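Local coordinates for protein DynE8 (Micromonospora chersina, PDB 4AMP) that is an enediyne polyketide synthase, represented here by a fragment containing its acyltransferase domain, and probably takes part in building the polyketide chain by acyl transfer, at residues Q109-H114 with V351-M356. Numbering follows the deposited sequence.
Sequences QAAPVH and VGPGRM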
loop_
_atom_site.group_PDB
_atom_site.type_symbol
_atom_site.label_atom_id
_atom_site.label_comp_id
_atom_site.label_asym_id
_atom_site.label_seq_id
_atom_site.Cartn_x
_atom_site.Cartn_y
_atom_site.Cartn_z
ATOM N N GLN A 109 -9.788 -5.020 -1.972
ATOM C CA GLN A 109 -9.996 -6.442 -1.833
ATOM C C GLN A 109 -9.261 -7.275 -2.816
ATOM O O GLN A 109 -8.743 -6.815 -3.773
ATOM C CB GLN A 109 -11.446 -6.727 -1.890
ATOM C CG GLN A 109 -11.816 -8.032 -1.449
ATOM C CD GLN A 109 -13.293 -8.265 -1.724
ATOM O OE1 GLN A 109 -13.751 -9.343 -1.664
ATOM N NE2 GLN A 109 -13.990 -7.231 -2.076
ATOM N N ALA A 110 -9.229 -8.556 -2.600
ATOM C CA ALA A 110 -8.251 -9.239 -3.283
ATOM C C ALA A 110 -7.068 -9.095 -2.395
ATOM O O ALA A 110 -6.116 -9.849 -2.602
ATOM C CB ALA A 110 -7.843 -8.569 -4.549
ATOM N N ALA A 111 -7.156 -8.259 -1.327
ATOM C CA ALA A 111 -6.154 -8.208 -0.213
ATOM C C ALA A 111 -6.376 -9.302 0.850
ATOM O O ALA A 111 -7.511 -9.677 1.034
ATOM C CB ALA A 111 -6.110 -6.810 0.479
ATOM N N PRO A 112 -5.330 -9.809 1.538
ATOM C CA PRO A 112 -5.578 -10.899 2.509
ATOM C C PRO A 112 -6.628 -10.507 3.564
ATOM O O PRO A 112 -6.664 -9.362 4.072
ATOM C CB PRO A 112 -4.189 -11.166 3.140
ATOM C CG PRO A 112 -3.198 -10.754 2.051
ATOM C CD PRO A 112 -3.891 -9.634 1.237
ATOM N N VAL A 113 -7.528 -11.445 3.824
ATOM C CA VAL A 113 -8.601 -11.211 4.750
ATOM C C VAL A 113 -8.190 -11.793 6.116
ATOM O O VAL A 113 -8.151 -13.031 6.312
ATOM C CB VAL A 113 -9.996 -11.719 4.184
ATOM C CG1 VAL A 113 -9.882 -13.133 3.559
ATOM C CG2 VAL A 113 -11.114 -11.645 5.260
ATOM N N HIS A 114 -7.793 -10.875 7.007
ATOM C CA HIS A 114 -7.732 -11.084 8.458
ATOM C C HIS A 114 -8.941 -10.271 8.990
ATOM O O HIS A 114 -9.554 -10.579 10.018
ATOM C CB HIS A 114 -6.419 -10.552 9.087
ATOM C CG HIS A 114 -5.200 -10.631 8.202
ATOM N ND1 HIS A 114 -4.669 -11.823 7.750
ATOM C CD2 HIS A 114 -4.372 -9.656 7.737
ATOM C CE1 HIS A 114 -3.592 -11.580 7.015
ATOM N NE2 HIS A 114 -3.387 -10.272 6.994
ATOM N N VAL A 351 -0.325 0.631 3.476
ATOM C CA VAL A 351 -0.851 0.629 4.859
ATOM C C VAL A 351 -2.087 -0.307 4.849
ATOM O O VAL A 351 -3.246 0.134 4.690
ATOM C CB VAL A 351 -1.233 2.079 5.224
ATOM C CG1 VAL A 351 -1.700 2.190 6.753
ATOM C CG2 VAL A 351 -0.020 3.038 4.956
ATOM N N GLY A 352 -1.868 -1.587 4.979
ATOM C CA GLY A 352 -3.076 -2.447 4.907
ATOM C C GLY A 352 -2.553 -3.811 4.870
ATOM O O GLY A 352 -1.343 -4.012 4.885
ATOM N N PRO A 353 -3.455 -4.793 4.729
ATOM C CA PRO A 353 -2.957 -6.157 4.700
ATOM C C PRO A 353 -2.423 -6.535 3.326
ATOM O O PRO A 353 -2.935 -6.080 2.304
ATOM C CB PRO A 353 -4.226 -6.982 5.012
ATOM C CG PRO A 353 -5.355 -6.117 4.577
ATOM C CD PRO A 353 -4.915 -4.694 4.733
ATOM N N GLY A 354 -1.446 -7.437 3.333
ATOM C CA GLY A 354 -0.843 -7.962 2.106
ATOM C C GLY A 354 0.135 -6.956 1.493
ATOM O O GLY A 354 0.417 -5.889 2.084
ATOM N N ARG A 355 0.613 -7.275 0.312
ATOM C CA ARG A 355 1.546 -6.415 -0.386
ATOM C C ARG A 355 1.193 -6.270 -1.864
ATOM O O ARG A 355 2.063 -5.994 -2.732
ATOM C CB ARG A 355 2.992 -6.904 -0.148
ATOM C CG ARG A 355 3.317 -8.161 -0.807
ATOM C CD ARG A 355 4.868 -8.325 -0.760
ATOM N NE ARG A 355 5.610 -7.230 -1.455
ATOM C CZ ARG A 355 5.814 -7.193 -2.779
ATOM N NH1 ARG A 355 5.334 -8.177 -3.538
ATOM N NH2 ARG A 355 6.511 -6.190 -3.341
ATOM N N MET A 356 -0.083 -6.395 -2.176
ATOM C CA MET A 356 -0.547 -6.185 -3.552
ATOM C C MET A 356 -0.183 -4.828 -4.168
ATOM O O MET A 356 0.266 -4.785 -5.266
ATOM C CB MET A 356 -2.066 -6.398 -3.699
ATOM C CG MET A 356 -2.678 -5.535 -4.827
ATOM S SD MET A 356 -4.470 -5.179 -5.014
ATOM C CE MET A 356 -4.929 -3.959 -3.762
#
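Pro-353 packs its ring into the bend of 109-114, where Ala-111, Pro-112 and His-114 meet it in turn. The contact is one of shape: no hydrogen bond joins the two segments. Ala-111 CB sits 3.7 Å from Pro-353 O and 4.2 Å from Pro-353 CG, while the carbonyl Pro-112 O lies 3.5 Å from Pro-353 CB and as close to CG. His-114 reaches the same methylene obliquely, its CD2 3.8 Å from Pro-353 CB, the two side chains running past each other in opposite directions. Burial here leaves His-114 NE2 without a polar partner in the model.

One residue further on from Pro-353, the backbone of Gly-354 receives the CG-CD edge of the Pro-112 ring, with Pro-112 CD 3.6 Å from Gly-354 CA, which carries no side chain.

Outside the two segments, Gly-354 is held by Asp-372 OD1 at its N and Ser-370 OG at its O, and helix 147-167 brings Asp-157 against both Pro-353 and His-114. Arg-355 occupies the N-cap position of helix 356-363. The segments follow adjacent parallel strands, 102-106 and 347-350, of the alpha/beta core. Gln-109 N hydrogen-bonds a malonate ion, probably from the crystallisation liquor, and Met-356 touches His-178 within the likely nucleophile elbow (Gly-177, Ser-179, Gly-181), so the paired loops probably border the acyltransferase active site.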